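Local coordinates for periplasmic solute binding protein (Pectobacterium atrosepticum, PDB 4RY1) that probably captures a sugar in the periplasm and delivers it to an ABC-type transporter, as solute-binding proteins of family 1 do, at residues P237-E242 against N259-A264; L152-Y157 against D214-P219. One frame throughout, in Å; residues are numbered along the deposited sequence.

Contact 1 of 2, residues P237-E242 against N259-A264; sequences PWINGE and NMPKDA
Asn259 meets Ile239 first: its CB lies 4.1 Å from Ile239 CD1, and its carbonyl O rests against the same branched side chain, 3.7 Å from Ile239 CG2. At this partly exposed margin the Asn259 amide can give its ND2 hydrogen to the carbonyl O of Tyr233. Met260 comes next, and its end turns in toward the indole. Its unbranched chain bends at both chi2 and chi3 (-48° and -76°), a fold that brings SD over one face of Trp238. The sulfur sits 3.7 Å from the centroid of the five-membered ring, 25° off its normal, with Trp238 NE1 the nearest ring atom at 3.4 Å. NE1 itself donates a hydrogen bond to Tyr256 O. Met260 CE ends beside the helix-end carbonyls, 3.1 Å from Trp238 O. Pro261 then crosses Ile239 at a slant; its CD, standing where another residue has an amide hydrogen, brings C-H groups to 3.2 Å from Ile239 O and 3.9 Å from Ile239 CG2. Pro261 also opens a type I turn ending at Ala264. The arrangement is a Met-aromatic contact, fastening the end of helix 236-239 to the loop leading into strand 266-268.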
ATOM      1  N   PRO A 237      12.780 -16.728  -7.463  1.00 19.19           N
ATOM      2  CA  PRO A 237      11.611 -17.476  -7.005  1.00 18.84           C
ATOM      3  C   PRO A 237      10.253 -16.819  -7.258  1.00 15.98           C
ATOM      4  O   PRO A 237       9.255 -17.541  -7.391  1.00 17.08           O
ATOM      5  CB  PRO A 237      11.855 -17.619  -5.505  1.00 17.43           C
ATOM      6  CG  PRO A 237      13.343 -17.666  -5.397  1.00 19.63           C
ATOM      7  CD  PRO A 237      13.782 -16.606  -6.386  1.00 18.60           C
ATOM      8  N   TRP A 238      10.188 -15.497  -7.338  1.00 16.91           N
ATOM      9  CA  TRP A 238       8.927 -14.837  -7.739  1.00 17.27           C
ATOM     10  C   TRP A 238       8.692 -14.983  -9.236  1.00 18.14           C
ATOM     11  O   TRP A 238       7.621 -15.401  -9.693  1.00 19.51           O
ATOM     12  CB  TRP A 238       8.922 -13.360  -7.329  1.00 17.40           C
ATOM     13  CG  TRP A 238       7.719 -12.595  -7.820  1.00 16.33           C
ATOM     14  CD1 TRP A 238       7.721 -11.520  -8.667  1.00 17.77           C
ATOM     15  CD2 TRP A 238       6.346 -12.837  -7.484  1.00 19.22           C
ATOM     16  NE1 TRP A 238       6.431 -11.088  -8.888  1.00 19.01           N
ATOM     17  CE2 TRP A 238       5.570 -11.874  -8.170  1.00 18.48           C
ATOM     18  CE3 TRP A 238       5.696 -13.772  -6.674  1.00 16.38           C
ATOM     19  CZ2 TRP A 238       4.179 -11.834  -8.078  1.00 18.47           C
ATOM     20  CZ3 TRP A 238       4.322 -13.742  -6.587  1.00 18.26           C
ATOM     21  CH2 TRP A 238       3.572 -12.780  -7.280  1.00 16.74           C
ATOM     22  N   ILE A 239       9.720 -14.649 -10.000  1.00 18.79           N
ATOM     23  CA  ILE A 239       9.620 -14.647 -11.447  1.00 23.72           C
ATOM     24  C   ILE A 239       9.291 -16.064 -11.919  1.00 22.34           C
ATOM     25  O   ILE A 239       8.477 -16.256 -12.817  1.00 25.20           O
ATOM     26  CB  ILE A 239      10.911 -14.093 -12.096  1.00 25.01           C
ATOM     27  CG1 ILE A 239      11.054 -12.591 -11.788  1.00 24.57           C
ATOM     28  CG2 ILE A 239      10.910 -14.326 -13.604  1.00 24.06           C
ATOM     29  CD1 ILE A 239      12.360 -11.969 -12.234  1.00 30.96           C
ATOM     30  N   ASN A 240       9.898 -17.077 -11.316  1.00 23.47           N
ATOM     31  CA  ASN A 240       9.647 -18.423 -11.825  1.00 28.92           C
ATOM     32  C   ASN A 240       8.547 -19.240 -11.114  1.00 24.49           C
ATOM     33  O   ASN A 240       8.404 -20.442 -11.348  1.00 24.36           O
ATOM     34  CB  ASN A 240      10.948 -19.205 -11.945  1.00 42.11           C
ATOM     35  CG  ASN A 240      11.396 -19.813 -10.641  1.00 65.78           C
ATOM     36  OD1 ASN A 240      10.769 -19.645  -9.592  1.00 43.22           O
ATOM     37  ND2 ASN A 240      12.499 -20.536 -10.703  1.00 65.81           N
ATOM     38  N   GLY A 241       7.764 -18.591 -10.263  1.00 20.55           N
ATOM     39  CA  GLY A 241       6.586 -19.224  -9.678  1.00 20.16           C
ATOM     40  C   GLY A 241       6.779 -20.081  -8.453  1.00 20.99           C
ATOM     41  O   GLY A 241       5.838 -20.746  -8.011  1.00 21.41           O
ATOM     42  N   GLU A 242       7.985 -20.062  -7.879  1.00 17.61           N
ATOM     43  CA  GLU A 242       8.221 -20.788  -6.619  1.00 19.72           C
ATOM     44  C   GLU A 242       7.470 -20.149  -5.441  1.00 17.26           C
ATOM     45  O   GLU A 242       6.964 -20.826  -4.548  1.00 18.00           O
ATOM     46  CB  GLU A 242       9.713 -20.860  -6.301  1.00 17.91           C
ATOM     47  CG  GLU A 242      10.437 -21.877  -7.175  1.00 20.23           C
ATOM     48  CD  GLU A 242      11.940 -21.790  -7.133  1.00 24.90           C
ATOM     49  OE1 GLU A 242      12.487 -21.015  -6.329  1.00 22.58           O
ATOM     50  OE2 GLU A 242      12.565 -22.528  -7.927  1.00 25.64           O
ATOM     51  N   ASN A 259       8.126  -7.860 -14.071  1.00 21.88           N
ATOM     52  CA  ASN A 259       9.202  -8.781 -14.500  1.00 21.81           C
ATOM     53  C   ASN A 259       8.764 -10.254 -14.670  1.00 24.41           C
ATOM     54  O   ASN A 259       9.608 -11.145 -14.845  1.00 27.83           O
ATOM     55  CB  ASN A 259      10.395  -8.675 -13.537  1.00 24.72           C
ATOM     56  CG  ASN A 259      10.887  -7.239 -13.368  1.00 31.62           C
ATOM     57  OD1 ASN A 259      11.106  -6.521 -14.346  1.00 26.27           O
ATOM     58  ND2 ASN A 259      11.082  -6.824 -12.133  1.00 23.43           N
ATOM     59  N   MET A 260       7.457 -10.522 -14.626  1.00 24.66           N
ATOM     60  CA  MET A 260       6.950 -11.898 -14.807  1.00 22.83           C
ATOM     61  C   MET A 260       7.116 -12.355 -16.276  1.00 27.93           C
ATOM     62  O   MET A 260       6.960 -11.526 -17.185  1.00 27.05           O
ATOM     63  CB  MET A 260       5.467 -12.011 -14.407  1.00 23.92           C
ATOM     64  CG  MET A 260       5.131 -11.882 -12.917  1.00 23.12           C
ATOM     65  SD  MET A 260       6.098 -12.861 -11.734  1.00 17.87           S
ATOM     66  CE  MET A 260       5.533 -14.486 -11.837  1.00 17.08           C
ATOM     67  N   PRO A 261       7.402 -13.663 -16.519  1.00 22.35           N
ATOM     68  CA  PRO A 261       7.447 -14.131 -17.916  1.00 26.20           C
ATOM     69  C   PRO A 261       6.098 -13.951 -18.598  1.00 31.18           C
ATOM     70  O   PRO A 261       5.066 -13.964 -17.928  1.00 26.72           O
ATOM     71  CB  PRO A 261       7.754 -15.633 -17.785  1.00 29.58           C
ATOM     72  CG  PRO A 261       8.304 -15.804 -16.421  1.00 29.13           C
ATOM     73  CD  PRO A 261       7.608 -14.776 -15.575  1.00 22.87           C
ATOM     74  N   LYS A 262       6.123 -13.820 -19.921  1.00 37.42           N
ATOM     75  CA  LYS A 262       4.920 -13.568 -20.748  1.00 40.51           C
ATOM     76  C   LYS A 262       3.769 -14.579 -20.537  1.00 31.88           C
ATOM     77  O   LYS A 262       2.588 -14.211 -20.570  1.00 39.31           O
ATOM     78  CB  LYS A 262       5.314 -13.516 -22.245  1.00 55.28           C
ATOM     79  CG  LYS A 262       5.032 -14.795 -23.033  1.00112.16           C
ATOM     80  CD  LYS A 262       6.030 -15.058 -24.150  1.00118.35           C
ATOM     81  CE  LYS A 262       6.118 -16.551 -24.443  1.00113.88           C
ATOM     82  NZ  LYS A 262       7.460 -16.965 -24.934  1.00 84.41           N
ATOM     83  N   ASP A 263       4.132 -15.841 -20.309  1.00 28.74           N
ATOM     84  CA  ASP A 263       3.180 -16.950 -20.170  1.00 37.17           C
ATOM     85  C   ASP A 263       2.737 -17.189 -18.715  1.00 33.20           C
ATOM     86  O   ASP A 263       1.967 -18.119 -18.444  1.00 28.57           O
ATOM     87  CB  ASP A 263       3.774 -18.242 -20.757  1.00 48.72           C
ATOM     88  CG  ASP A 263       4.855 -18.857 -19.873  1.00 87.73           C
ATOM     89  OD1 ASP A 263       5.729 -18.116 -19.372  1.00 87.88           O
ATOM     90  OD2 ASP A 263       4.838 -20.093 -19.692  1.00104.40           O
ATOM     91  N   ALA A 264       3.220 -16.357 -17.784  1.00 27.45           N
ATOM     92  CA  ALA A 264       2.807 -16.486 -16.389  1.00 27.38           C
ATOM     93  C   ALA A 264       1.356 -16.016 -16.228  1.00 21.84           C
ATOM     94  O   ALA A 264       0.904 -15.112 -16.928  1.00 27.58           O
ATOM     95  CB  ALA A 264       3.724 -15.707 -15.468  1.00 29.80           C
TER

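Contact 2 of 2, residues L152-Y157 against D214-P219; sequences LGDSYY and DSHVIP
Tyr157 is held between two rings, with the His216 imidazole over one face of its phenol and the Pro219 pyrrolidine over the other. The imidazole is almost parallel to the phenol, at 8°, and the two centroids are 4.0 Å apart; the stack is offset, so that Tyr157 CE2 lies over the middle of the imidazole, 3.4 Å from His216 NE2. On the far face the compact proline ring presents the C-H groups of Pro219 CG over the centre of the phenol, 3.5 Å from its centroid, a CH-pi contact. Val217 O comes to the phenol's edge, near its plane. His216, just past helix 199-214, has the positive phi of a Schellman motif; that turn and a chi1 of -151°, with CG roughly anti to the backbone N, together place the imidazole over Tyr157. His216 NE2 donates two weak hydrogen bonds to acceptors in the type I turn 153-156, each 3.1 Å long: Asp154 O, in the imidazole plane, and Asp154 OD1, whose carboxylate is tilted 40° to that plane. Lys149 of helix 138-152 touches both side chains. Tyr223 meets the Tyr157 ring edge-to-face, and the His216 carbonyl O is buried with no polar partner.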
ATOM      1  N   LEU A 152       5.527 -30.291  -4.507  1.00 23.37           N
ATOM      2  CA  LEU A 152       6.343 -29.520  -5.438  1.00 22.80           C
ATOM      3  C   LEU A 152       7.790 -29.406  -4.986  1.00 22.31           C
ATOM      4  O   LEU A 152       8.697 -29.231  -5.808  1.00 26.83           O
ATOM      5  CB  LEU A 152       5.737 -28.127  -5.627  1.00 23.57           C
ATOM      6  CG  LEU A 152       4.370 -28.093  -6.316  1.00 22.93           C
ATOM      7  CD1 LEU A 152       4.020 -26.648  -6.636  1.00 23.44           C
ATOM      8  CD2 LEU A 152       4.330 -28.939  -7.584  1.00 27.40           C
ATOM      9  N   GLY A 153       7.988 -29.477  -3.681  1.00 25.42           N
ATOM     10  CA  GLY A 153       9.310 -29.399  -3.106  1.00 23.74           C
ATOM     11  C   GLY A 153       9.453 -28.227  -2.159  1.00 22.47           C
ATOM     12  O   GLY A 153       8.664 -27.294  -2.161  1.00 21.77           O
ATOM     13  N   ASP A 154      10.510 -28.287  -1.361  1.00 22.54           N
ATOM     14  CA  ASP A 154      10.814 -27.290  -0.335  1.00 22.75           C
ATOM     15  C   ASP A 154      10.985 -25.847  -0.873  1.00 21.17           C
ATOM     16  O   ASP A 154      10.867 -24.888  -0.119  1.00 20.76           O
ATOM     17  CB  ASP A 154      12.070 -27.737   0.411  1.00 33.10           C
ATOM     18  CG  ASP A 154      12.272 -26.993   1.688  1.00 34.89           C
ATOM     19  OD1 ASP A 154      11.279 -26.861   2.453  1.00 37.69           O
ATOM     20  OD2 ASP A 154      13.389 -26.588   1.942  1.00 61.08           O
ATOM     21  N   SER A 155      11.272 -25.698  -2.166  1.00 18.14           N
ATOM     22  CA  SER A 155      11.414 -24.352  -2.776  1.00 17.98           C
ATOM     23  C   SER A 155      10.093 -23.616  -2.982  1.00 21.08           C
ATOM     24  O   SER A 155      10.091 -22.409  -3.198  1.00 18.58           O
ATOM     25  CB  SER A 155      12.105 -24.441  -4.136  1.00 21.53           C
ATOM     26  OG  SER A 155      13.474 -24.732  -3.994  1.00 22.85           O
ATOM     27  N   TYR A 156       8.987 -24.367  -2.970  1.00 18.44           N
ATOM     28  CA  TYR A 156       7.660 -23.857  -3.330  1.00 16.69           C
ATOM     29  C   TYR A 156       6.802 -23.485  -2.142  1.00 17.65           C
ATOM     30  O   TYR A 156       6.645 -24.269  -1.215  1.00 19.73           O
ATOM     31  CB  TYR A 156       6.930 -24.910  -4.161  1.00 19.79           C
ATOM     32  CG  TYR A 156       7.545 -25.023  -5.541  1.00 21.99           C
ATOM     33  CD1 TYR A 156       8.645 -25.844  -5.784  1.00 22.80           C
ATOM     34  CD2 TYR A 156       7.051 -24.268  -6.594  1.00 25.61           C
ATOM     35  CE1 TYR A 156       9.221 -25.918  -7.053  1.00 27.99           C
ATOM     36  CE2 TYR A 156       7.616 -24.324  -7.851  1.00 27.61           C
ATOM     37  CZ  TYR A 156       8.699 -25.151  -8.083  1.00 30.67           C
ATOM     38  OH  TYR A 156       9.249 -25.210  -9.347  1.00 36.23           O
ATOM     39  N   TYR A 157       6.204 -22.293  -2.219  1.00 16.55           N
ATOM     40  CA  TYR A 157       5.409 -21.748  -1.118  1.00 16.73           C
ATOM     41  C   TYR A 157       4.133 -21.108  -1.650  1.00 18.29           C
ATOM     42  O   TYR A 157       4.167 -20.438  -2.684  1.00 17.19           O
ATOM     43  CB  TYR A 157       6.179 -20.657  -0.364  1.00 15.55           C
ATOM     44  CG  TYR A 157       7.465 -21.095   0.308  1.00 14.36           C
ATOM     45  CD1 TYR A 157       8.641 -21.204  -0.417  1.00 17.20           C
ATOM     46  CD2 TYR A 157       7.505 -21.384   1.662  1.00 16.07           C
ATOM     47  CE1 TYR A 157       9.830 -21.585   0.193  1.00 16.48           C
ATOM     48  CE2 TYR A 157       8.689 -21.770   2.291  1.00 17.79           C
ATOM     49  CZ  TYR A 157       9.847 -21.873   1.546  1.00 18.28           C
ATOM     50  OH  TYR A 157      11.005 -22.219   2.179  1.00 19.30           O
ATOM     51  N   ASP A 214       6.110 -22.229  10.144  1.00 21.05           N
ATOM     52  CA  ASP A 214       6.148 -23.651  10.517  1.00 20.94           C
ATOM     53  C   ASP A 214       5.319 -24.525   9.554  1.00 20.85           C
ATOM     54  O   ASP A 214       5.683 -25.680   9.269  1.00 29.55           O
ATOM     55  CB  ASP A 214       5.664 -23.841  11.957  1.00 22.34           C
ATOM     56  CG  ASP A 214       6.637 -23.293  13.000  1.00 26.00           C
ATOM     57  OD1 ASP A 214       7.802 -22.969  12.679  1.00 30.36           O
ATOM     58  OD2 ASP A 214       6.219 -23.203  14.178  1.00 31.48           O
ATOM     59  N   SER A 215       4.223 -23.967   9.040  1.00 20.70           N
ATOM     60  CA  SER A 215       3.344 -24.639   8.053  1.00 20.72           C
ATOM     61  C   SER A 215       3.805 -24.584   6.580  1.00 20.27           C
ATOM     62  O   SER A 215       3.117 -25.095   5.703  1.00 21.56           O
ATOM     63  CB  SER A 215       1.909 -24.084   8.110  1.00 26.22           C
ATOM     64  OG  SER A 215       1.323 -24.233   9.388  1.00 30.84           O
ATOM     65  N   HIS A 216       4.953 -23.959   6.313  1.00 19.80           N
ATOM     66  CA  HIS A 216       5.458 -23.782   4.943  1.00 20.36           C
ATOM     67  C   HIS A 216       4.502 -22.957   4.072  1.00 21.04           C
ATOM     68  O   HIS A 216       4.423 -23.152   2.863  1.00 20.33           O
ATOM     69  CB  HIS A 216       5.777 -25.139   4.275  1.00 20.71           C
ATOM     70  CG  HIS A 216       6.878 -25.087   3.250  1.00 23.25           C
ATOM     71  ND1 HIS A 216       6.652 -24.891   1.903  1.00 24.17           N
ATOM     72  CD2 HIS A 216       8.219 -25.238   3.384  1.00 22.42           C
ATOM     73  CE1 HIS A 216       7.805 -24.905   1.256  1.00 18.99           C
ATOM     74  NE2 HIS A 216       8.770 -25.116   2.131  1.00 24.40           N
ATOM     75  N   VAL A 217       3.788 -22.016   4.688  1.00 18.26           N
ATOM     76  CA  VAL A 217       2.969 -21.091   3.888  1.00 16.62           C
ATOM     77  C   VAL A 217       3.835 -19.994   3.274  1.00 15.43           C
ATOM     78  O   VAL A 217       3.707 -19.674   2.106  1.00 16.57           O
ATOM     79  CB  VAL A 217       1.816 -20.479   4.696  1.00 16.97           C
ATOM     80  CG1 VAL A 217       1.029 -19.505   3.824  1.00 18.74           C
ATOM     81  CG2 VAL A 217       0.881 -21.576   5.155  1.00 21.57           C
ATOM     82  N   ILE A 218       4.694 -19.422   4.104  1.00 15.69           N
ATOM     83  CA  ILE A 218       5.672 -18.429   3.673  1.00 14.21           C
ATOM     84  C   ILE A 218       7.079 -18.885   4.030  1.00 16.71           C
ATOM     85  O   ILE A 218       7.264 -19.621   4.989  1.00 17.73           O
ATOM     86  CB  ILE A 218       5.435 -17.045   4.328  1.00 14.65           C
ATOM     87  CG1 ILE A 218       5.752 -17.060   5.823  1.00 15.89           C
ATOM     88  CG2 ILE A 218       4.023 -16.531   4.030  1.00 16.04           C
ATOM     89  CD1 ILE A 218       5.547 -15.726   6.499  1.00 16.44           C
ATOM     90  N   PRO A 219       8.091 -18.434   3.276  1.00 14.64           N
ATOM     91  CA  PRO A 219       9.461 -18.663   3.728  1.00 14.86           C
ATOM     92  C   PRO A 219       9.822 -17.795   4.912  1.00 14.04           C
ATOM     93  O   PRO A 219       9.205 -16.753   5.132  1.00 15.41           O
ATOM     94  CB  PRO A 219      10.318 -18.236   2.534  1.00 15.07           C
ATOM     95  CG  PRO A 219       9.376 -18.112   1.382  1.00 15.96           C
ATOM     96  CD  PRO A 219       8.076 -17.678   2.019  1.00 16.20           C
TER

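Contact 2 is mostly buried, contact 1 mainly a surface contact, and the chemistry differs. In 152-157 against 214-219, flat rings stack and an imidazole N-H is shared weakly by two acceptors of Asp154 at the exposed side, joining the loops that follow helices 138-152 and 199-214. In 237-242 against 259-264 no hydrogen bond crosses; a sulfur, a branched aliphatic chain and a proline join a helix end to a loop before strand 266-268. The two contacts hold different elements, yet their centres are about 17 Å apart on the same side of the chain's centre, and they touch directly: Glu242 O lies 2.9 Å from Tyr157 N, a probable hydrogen bond, while Glu242 CA packs on the Tyr156 ring.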